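Local coordinates for GAF domain-containing protein (Thermoplasma acidophilum, PDB 4MN7), which reduces free methionine-R-sulfoxide, as a type II reductase built on a GAF domain, at residues E72-V75 and K76-P79; F116-E119 and D120-M123. The protein carries 1 engineered substitution. One frame throughout, in Å; residues are numbered along the deposited sequence.

Interaction 1: E72-V75 and K76-P79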
# COMPACT_ATOMS: atom_id res chain seq x y z
N GLU A 72 -15.96 -2.49 19.50
CA GLU A 72 -16.43 -2.20 20.87
C GLU A 72 -16.88 -0.74 20.96
O GLU A 72 -16.08 0.18 20.87
CB GLU A 72 -15.34 -2.49 21.88
CG GLU A 72 -15.68 -2.04 23.27
CD GLU A 72 -16.98 -2.69 23.75
OE1 GLU A 72 -17.97 -1.98 24.08
OE2 GLU A 72 -17.02 -3.94 23.73
N TYR A 73 -18.19 -0.55 21.10
CA TYR A 73 -18.82 0.79 21.16
C TYR A 73 -18.56 1.54 22.48
O TYR A 73 -18.62 2.80 22.51
CB TYR A 73 -20.35 0.63 21.04
CG TYR A 73 -20.78 -0.17 19.82
CD1 TYR A 73 -20.78 0.41 18.50
CD2 TYR A 73 -21.21 -1.51 19.95
CE1 TYR A 73 -21.19 -0.32 17.37
CE2 TYR A 73 -21.61 -2.26 18.83
CZ TYR A 73 -21.59 -1.67 17.55
OH TYR A 73 -21.99 -2.44 16.47
N ASP A 74 -18.32 0.76 23.54
CA ASP A 74 -18.18 1.27 24.91
C ASP A 74 -17.19 0.44 25.78
O ASP A 74 -17.60 -0.46 26.53
CB ASP A 74 -19.53 1.27 25.59
CG ASP A 74 -19.55 2.18 26.81
OD1 ASP A 74 -18.46 2.60 27.29
OD2 ASP A 74 -20.67 2.50 27.26
N VAL A 75 -15.90 0.76 25.62
CA VAL A 75 -14.78 0.02 26.21
C VAL A 75 -14.82 0.04 27.75
O VAL A 75 -14.64 -1.00 28.38
CB VAL A 75 -13.39 0.61 25.80
CG1 VAL A 75 -12.22 -0.17 26.45
CG2 VAL A 75 -13.21 0.56 24.30
N LYS A 76 -15.02 1.21 28.33
CA LYS A 76 -14.91 1.38 29.77
C LYS A 76 -16.03 0.59 30.41
O LYS A 76 -15.82 -0.10 31.41
CB LYS A 76 -14.96 2.87 30.17
CG LYS A 76 -13.85 3.76 29.60
CD LYS A 76 -12.52 3.66 30.39
CE LYS A 76 -11.64 4.91 30.20
NZ LYS A 76 -10.76 5.27 31.36
N SER A 77 -17.20 0.63 29.79
CA SER A 77 -18.35 -0.12 30.34
C SER A 77 -18.37 -1.62 29.90
O SER A 77 -19.39 -2.31 30.01
CB SER A 77 -19.67 0.61 30.01
OG SER A 77 -20.26 0.02 28.87
N ASN A 78 -17.25 -2.12 29.40
CA ASN A 78 -17.10 -3.53 29.16
C ASN A 78 -16.06 -4.00 30.15
O ASN A 78 -14.84 -3.79 29.95
CB ASN A 78 -16.64 -3.81 27.75
CG ASN A 78 -16.21 -5.24 27.53
OD1 ASN A 78 -15.66 -5.90 28.42
ND2 ASN A 78 -16.43 -5.73 26.34
N PRO A 79 -16.53 -4.65 31.23
CA PRO A 79 -15.63 -5.02 32.30
C PRO A 79 -14.68 -6.19 31.96
O PRO A 79 -13.85 -6.50 32.80
CB PRO A 79 -16.58 -5.39 33.44
CG PRO A 79 -17.82 -5.84 32.77
CD PRO A 79 -17.93 -4.99 31.53
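Glu72 and Asn78 reach across the two sides of a tight bend in the loop that leaves strand 70-72, and their polar ends meet there. The Glu72 side chain runs out with CG anti to the backbone N and then bends at its second torsion (chi2 57°), which turns the carboxylate so that its two oxygens serve different partners. OE1 reaches ahead along its own segment to the backbone N of Asp74 at 2.8 Å, using its anti lone pair. OE2 receives ND2 of Asn78 at 3.2 Å, and does so from well above the carboxylate plane (57° out of it). The carboxylate and amide planes stand almost at right angles, 89° apart.

The amide of Asn78 is shared in two directions: while ND2 points back to Glu72, OD1 accepts the backbone N of Lys80, an Asx turn, and more weakly that of Tyr81. Between these anchors, residues Val75 to Asn78 form a type I beta turn, closed by Asn78 N to Val75 O at 3.0 Å. Asp74 lies beside the turn, with OD1 weakly bonded to Ser77 N at 3.4 Å and OD2 3.0 Å from Ser77 OG. The one buried residue of the contact, Val75, packs its side chain on Tyr81, Ala83 and Thr88 farther along the same loop.

In chemical terms, the loop is held by a main-chain turn bond together with side-chain oxygens that accept nearby N-H groups. The amide hydrogen bond from Asn78, together with the N-H of Asp74, would partly offset the negative charge of the Glu72 carboxylate, and it ties the end of the strand to the far side of the turn.

Interaction 2: F116-E119 and D120-M123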
# COMPACT_ATOMS: atom_id res chain seq x y z
N PHE A 116 -17.47 4.16 15.68
CA PHE A 116 -17.31 3.34 14.48
C PHE A 116 -18.65 2.78 14.04
O PHE A 116 -19.24 1.90 14.66
CB PHE A 116 -16.32 2.24 14.74
CG PHE A 116 -15.00 2.75 15.23
CD1 PHE A 116 -14.18 3.44 14.41
CD2 PHE A 116 -14.61 2.56 16.54
CE1 PHE A 116 -12.95 3.93 14.85
CE2 PHE A 116 -13.39 3.06 16.99
CZ PHE A 116 -12.55 3.75 16.15
N SER A 117 -19.17 3.37 12.98
CA SER A 117 -20.47 2.98 12.44
C SER A 117 -20.29 1.86 11.39
O SER A 117 -19.15 1.45 11.07
CB SER A 117 -21.12 4.22 11.78
OG SER A 117 -20.29 4.71 10.71
N LYS A 118 -21.38 1.39 10.83
CA LYS A 118 -21.39 0.40 9.76
C LYS A 118 -20.63 0.88 8.55
O LYS A 118 -19.93 0.09 7.94
CB LYS A 118 -22.80 0.04 9.28
CG LYS A 118 -23.67 -0.58 10.33
CD LYS A 118 -23.32 -2.04 10.55
CE LYS A 118 -23.88 -2.55 11.89
NZ LYS A 118 -23.13 -3.78 12.29
N GLU A 119 -20.76 2.16 8.24
CA GLU A 119 -20.01 2.81 7.13
C GLU A 119 -18.49 2.60 7.36
O GLU A 119 -17.77 2.19 6.48
CB GLU A 119 -20.36 4.31 7.07
CG GLU A 119 -19.50 5.19 6.16
CD GLU A 119 -19.71 6.72 6.30
OE1 GLU A 119 -20.41 7.20 7.25
OE2 GLU A 119 -19.14 7.47 5.46
N ASP A 120 -18.04 2.86 8.57
CA ASP A 120 -16.63 2.69 8.95
C ASP A 120 -16.16 1.25 8.83
O ASP A 120 -15.05 0.95 8.36
CB ASP A 120 -16.43 3.08 10.45
CG ASP A 120 -16.54 4.58 10.70
OD1 ASP A 120 -15.74 5.38 10.16
OD2 ASP A 120 -17.47 4.96 11.47
N GLU A 121 -16.98 0.35 9.29
CA GLU A 121 -16.71 -1.01 9.16
C GLU A 121 -16.46 -1.42 7.74
O GLU A 121 -15.48 -2.12 7.47
CB GLU A 121 -17.85 -1.86 9.73
CG GLU A 121 -17.95 -1.76 11.22
CD GLU A 121 -19.00 -2.68 11.86
OE1 GLU A 121 -19.60 -3.53 11.16
OE2 GLU A 121 -19.20 -2.54 13.09
N ALA A 122 -17.37 -1.05 6.86
CA ALA A 122 -17.28 -1.46 5.44
C ALA A 122 -16.07 -0.77 4.76
O ALA A 122 -15.31 -1.40 4.03
CB ALA A 122 -18.59 -1.12 4.72
N MET A 123 -15.81 0.48 5.10
CA MET A 123 -14.69 1.20 4.47
C MET A 123 -13.40 0.59 4.96
O MET A 123 -12.51 0.36 4.17
CB MET A 123 -14.80 2.67 4.76
CG MET A 123 -13.75 3.55 4.10
SD MET A 123 -13.80 3.74 2.30
CE MET A 123 -15.51 3.79 2.13
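A helix N-terminus is fixed here by its own first turn: Ser117 is the N-cap of helix 118-136, and Asp120, three residues on, folds its carboxylate back to it. OD2 of Asp120 accepts the backbone N of Ser117 at 2.8 Å in a fairly straight bond (161°), using its anti lone pair. The same oxygen takes the hydroxyl OG of Ser117 at 2.9 Å, but from above the carboxylate plane. Asp120 holds CG anti to its carbonyl carbon (chi1 -71°), which swings the carboxylate toward the start of the helix, and its other oxygen, OD1, is hydrogen-bonded to the hydroxyl of Tyr25, so both oxygens are occupied.

Replacing Asp120 with an alanine would probably leave the Ser117 N-H and hydroxyl, together with the Tyr25 hydroxyl, without this partner, and free the serine side chain to turn.

The main-chain ladder starts immediately, with Glu121 N to Ser117 O at 3.0 Å, followed by Ala122 N to Lys118 O and Met123 N to Glu119 O. Lys118 and Glu121 run side by side, pointing the same way, and form a long salt bridge of 3.7 Å between NZ and OE1; the stronger polar partner of the glutamate is Asn71, whose ND2 binds OE2. Phe116, just before the cap, is buried on strands 90-98 and 101-110, while Met123 packs on Leu3 of the second subunit.

A serine at the N-cap whose backbone N-H is accepted by an aspartate at N3 gives the half of a capping box in which the N3 side chain accepts the N-cap N-H.

Overall arrangement
Interaction 1 comes first along the chain and closes before interaction 2 opens; their centres are about 18 Å apart. The first lies in the loop between strand 70-72, an outermost strand of the antiparallel sheet within this chain, and strand 90-98. The second begins helix 118-136, which follows strand 101-110 and is the last helix of the GAF domain. They meet at one point, where CE1 of Tyr73 packs against O of Phe116 at 4.0 Å. A backbone hydrogen bond between Tyr73 and Ala114, and Asn71, which binds both Phe116 O and Glu121, further join the edge strand and its loop to the start of the helix.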